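Local coordinates for decapping nuclease RAI1 (Candida albicans, PDB 5BUD), which removes NAD caps, and other caps and triphosphates, from RNA 5' ends with the help of divalent metal ions, and stabilises and stimulates the exoribonuclease RAT1, at residues Thr108-Leu113 and Leu326-Ala331. Numbering follows the deposited sequence.
Sequences TKILSL and LKWYGA
Trp328 turns the edge of its indole toward helix 104-112, and its NE1 donates a weak hydrogen bond to Ile110 O at 2.8 Å. The oxygen lies in the ring plane, but the N-H points partly past it, with an angle of only 130° at the hydrogen. Tryptophan suits this buried place because it joins a broad apolar surface to one N-H, which meets a backbone carbonyl; the same oxygen also receives a backbone bond from Leu113 N, three residues on, at 3.3 Å. Leu113 packs obliquely on the indole, its CD2 lying 3.9 Å from Trp328 CZ2.

On the other flank, Leu111 sends CD1 across to Tyr329 CB and Leu326 N, both at 3.7 Å, and to Leu326 CD2 at 4.0 Å. Its CG stands anti to the backbone N (chi1 173°), which carries the branched apolar tip toward the facing helix, as suits a buried interface. Ile110 CG2 comes loosely to the edge of the Tyr329 ring, at CD1. Behind this layer Ser112 OG bonds to Thr108 O, one turn back along the chain, at 2.9 Å, on the opposite face of that carbonyl from Ser112 N, so the hydroxyl is satisfied locally.

The short axes approach to 8.6 Å and cross steeply, with 124° between their N-to-C directions, packing helices 104-112 and 322-339 together in this PD-(D/E)XK nuclease fold. Helix 255-275, which carries the probable substrate-binding residue Gln271 about 8 Å from the Leu111 side chain, touches Leu111, Leu326 and Tyr329. Phe360 of strand 359-364 meets the Trp328 ring edge-to-face, and Ile121 of strand 121-128 touches Leu113.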
ATOM      1  N   THR A 108      -4.130  -5.216  -0.898  1.00 22.75           N
ATOM      2  CA  THR A 108      -3.219  -5.851   0.056  1.00 24.60           C
ATOM      3  C   THR A 108      -4.004  -6.470   1.243  1.00 23.60           C
ATOM      4  O   THR A 108      -3.716  -7.564   1.635  1.00 22.71           O
ATOM      5  CB  THR A 108      -2.180  -4.845   0.592  1.00 25.02           C
ATOM      6  OG1 THR A 108      -1.422  -4.324  -0.506  1.00 23.59           O
ATOM      7  CG2 THR A 108      -1.217  -5.496   1.603  1.00 26.58           C
ATOM      8  N   LYS A 109      -4.979  -5.747   1.805  1.00 22.80           N
ATOM      9  CA  LYS A 109      -5.833  -6.279   2.868  1.00 24.67           C
ATOM     10  C   LYS A 109      -6.552  -7.559   2.460  1.00 24.07           C
ATOM     11  O   LYS A 109      -6.584  -8.518   3.209  1.00 26.50           O
ATOM     12  CB  LYS A 109      -6.855  -5.217   3.329  1.00 26.21           C
ATOM     13  CG  LYS A 109      -6.196  -4.107   4.096  1.00 30.74           C
ATOM     14  CD  LYS A 109      -7.162  -2.987   4.393  1.00 33.10           C
ATOM     15  CE  LYS A 109      -6.511  -1.966   5.309  1.00 35.26           C
ATOM     16  NZ  LYS A 109      -6.697  -2.448   6.695  1.00 38.41           N
ATOM     17  N   ILE A 110      -7.100  -7.554   1.257  1.00 23.88           N
ATOM     18  CA  ILE A 110      -7.818  -8.692   0.715  1.00 24.58           C
ATOM     19  C   ILE A 110      -6.907  -9.873   0.457  1.00 24.18           C
ATOM     20  O   ILE A 110      -7.224 -11.006   0.868  1.00 21.66           O
ATOM     21  CB  ILE A 110      -8.578  -8.297  -0.558  1.00 24.61           C
ATOM     22  CG1 ILE A 110      -9.652  -7.267  -0.198  1.00 25.05           C
ATOM     23  CG2 ILE A 110      -9.185  -9.501  -1.240  1.00 26.13           C
ATOM     24  CD1 ILE A 110     -10.221  -6.571  -1.406  1.00 25.14           C
ATOM     25  N   LEU A 111      -5.763  -9.617  -0.181  1.00 23.40           N
ATOM     26  CA  LEU A 111      -4.818 -10.690  -0.486  1.00 22.54           C
ATOM     27  C   LEU A 111      -4.215 -11.340   0.758  1.00 22.04           C
ATOM     28  O   LEU A 111      -3.945 -12.539   0.759  1.00 24.81           O
ATOM     29  CB  LEU A 111      -3.698 -10.181  -1.406  1.00 23.52           C
ATOM     30  CG  LEU A 111      -2.496 -11.093  -1.745  1.00 23.60           C
ATOM     31  CD1 LEU A 111      -2.865 -12.409  -2.429  1.00 25.46           C
ATOM     32  CD2 LEU A 111      -1.497 -10.358  -2.626  1.00 23.38           C
ATOM     33  N   SER A 112      -3.950 -10.562   1.788  1.00 21.46           N
ATOM     34  CA  SER A 112      -3.307 -11.115   2.971  1.00 22.69           C
ATOM     35  C   SER A 112      -4.312 -11.672   3.982  1.00 23.01           C
ATOM     36  O   SER A 112      -3.893 -12.244   4.995  1.00 24.16           O
ATOM     37  CB  SER A 112      -2.455 -10.064   3.665  1.00 21.66           C
ATOM     38  OG  SER A 112      -3.272  -8.988   4.066  1.00 22.72           O
ATOM     39  N   LEU A 113      -5.601 -11.495   3.693  1.00 21.26           N
ATOM     40  CA  LEU A 113      -6.696 -11.857   4.622  1.00 23.35           C
ATOM     41  C   LEU A 113      -6.597 -13.297   5.164  1.00 23.75           C
ATOM     42  O   LEU A 113      -6.748 -13.510   6.370  1.00 24.83           O
ATOM     43  CB  LEU A 113      -8.064 -11.589   3.959  1.00 22.48           C
ATOM     44  CG  LEU A 113      -9.330 -12.017   4.745  1.00 23.42           C
ATOM     45  CD1 LEU A 113     -10.467 -11.063   4.460  1.00 23.95           C
ATOM     46  CD2 LEU A 113      -9.773 -13.446   4.437  1.00 23.97           C
ATOM     47  N   LEU A 326      -3.091 -15.974  -3.274  1.00 26.70           N
ATOM     48  CA  LEU A 326      -3.360 -15.463  -4.600  1.00 27.86           C
ATOM     49  C   LEU A 326      -4.639 -16.033  -5.179  1.00 29.88           C
ATOM     50  O   LEU A 326      -5.376 -15.335  -5.866  1.00 29.79           O
ATOM     51  CB  LEU A 326      -2.187 -15.748  -5.560  1.00 31.14           C
ATOM     52  CG  LEU A 326      -1.043 -14.753  -5.591  1.00 32.37           C
ATOM     53  CD1 LEU A 326       0.058 -15.271  -6.499  1.00 33.72           C
ATOM     54  CD2 LEU A 326      -1.535 -13.386  -6.063  1.00 34.42           C
ATOM     55  N   LYS A 327      -4.912 -17.302  -4.892  1.00 29.35           N
ATOM     56  CA  LYS A 327      -6.172 -17.923  -5.322  1.00 28.27           C
ATOM     57  C   LYS A 327      -7.407 -17.363  -4.608  1.00 27.16           C
ATOM     58  O   LYS A 327      -8.469 -17.250  -5.221  1.00 26.50           O
ATOM     59  CB  LYS A 327      -6.089 -19.438  -5.133  1.00 29.65           C
ATOM     60  CG  LYS A 327      -5.054 -20.060  -6.053  1.00 31.00           C
ATOM     61  CD  LYS A 327      -4.947 -21.575  -5.906  1.00 32.25           C
ATOM     62  CE  LYS A 327      -3.957 -22.113  -6.924  1.00 35.36           C
ATOM     63  NZ  LYS A 327      -3.860 -23.600  -6.920  1.00 39.51           N
ATOM     64  N   TRP A 328      -7.270 -17.010  -3.327  1.00 24.90           N
ATOM     65  CA  TRP A 328      -8.334 -16.328  -2.637  1.00 25.92           C
ATOM     66  C   TRP A 328      -8.543 -14.940  -3.291  1.00 25.90           C
ATOM     67  O   TRP A 328      -9.653 -14.550  -3.583  1.00 24.47           O
ATOM     68  CB  TRP A 328      -7.994 -16.196  -1.138  1.00 25.67           C
ATOM     69  CG  TRP A 328      -8.698 -15.072  -0.456  1.00 27.70           C
ATOM     70  CD1 TRP A 328      -8.144 -13.911  -0.043  1.00 26.34           C
ATOM     71  CD2 TRP A 328     -10.093 -15.008  -0.094  1.00 27.56           C
ATOM     72  NE1 TRP A 328      -9.097 -13.102   0.540  1.00 27.31           N
ATOM     73  CE2 TRP A 328     -10.308 -13.746   0.511  1.00 28.15           C
ATOM     74  CE3 TRP A 328     -11.182 -15.869  -0.270  1.00 27.85           C
ATOM     75  CZ2 TRP A 328     -11.567 -13.338   0.988  1.00 28.23           C
ATOM     76  CZ3 TRP A 328     -12.444 -15.463   0.187  1.00 29.90           C
ATOM     77  CH2 TRP A 328     -12.626 -14.198   0.805  1.00 28.80           C
ATOM     78  N   TYR A 329      -7.453 -14.213  -3.530  1.00 26.96           N
ATOM     79  CA  TYR A 329      -7.537 -12.854  -4.121  1.00 26.67           C
ATOM     80  C   TYR A 329      -8.221 -12.954  -5.484  1.00 26.57           C
ATOM     81  O   TYR A 329      -9.152 -12.195  -5.763  1.00 26.69           O
ATOM     82  CB  TYR A 329      -6.125 -12.238  -4.197  1.00 29.57           C
ATOM     83  CG  TYR A 329      -5.925 -11.032  -5.083  1.00 30.34           C
ATOM     84  CD1 TYR A 329      -6.444  -9.786  -4.744  1.00 33.11           C
ATOM     85  CD2 TYR A 329      -5.137 -11.119  -6.227  1.00 31.84           C
ATOM     86  CE1 TYR A 329      -6.216  -8.677  -5.561  1.00 35.31           C
ATOM     87  CE2 TYR A 329      -4.906 -10.024  -7.030  1.00 32.72           C
ATOM     88  CZ  TYR A 329      -5.450  -8.810  -6.701  1.00 33.82           C
ATOM     89  OH  TYR A 329      -5.203  -7.732  -7.522  1.00 39.39           O
ATOM     90  N   GLY A 330      -7.818 -13.932  -6.295  1.00 25.51           N
ATOM     91  CA  GLY A 330      -8.431 -14.148  -7.602  1.00 26.03           C
ATOM     92  C   GLY A 330      -9.925 -14.470  -7.557  1.00 26.78           C
ATOM     93  O   GLY A 330     -10.689 -14.004  -8.403  1.00 30.28           O
ATOM     94  N   ALA A 331     -10.342 -15.239  -6.554  1.00 27.64           N
ATOM     95  CA  ALA A 331     -11.756 -15.558  -6.343  1.00 26.34           C
ATOM     96  C   ALA A 331     -12.531 -14.292  -5.965  1.00 27.48           C
ATOM     97  O   ALA A 331     -13.592 -14.013  -6.519  1.00 25.11           O
ATOM     98  CB  ALA A 331     -11.883 -16.604  -5.263  1.00 27.46           C
TER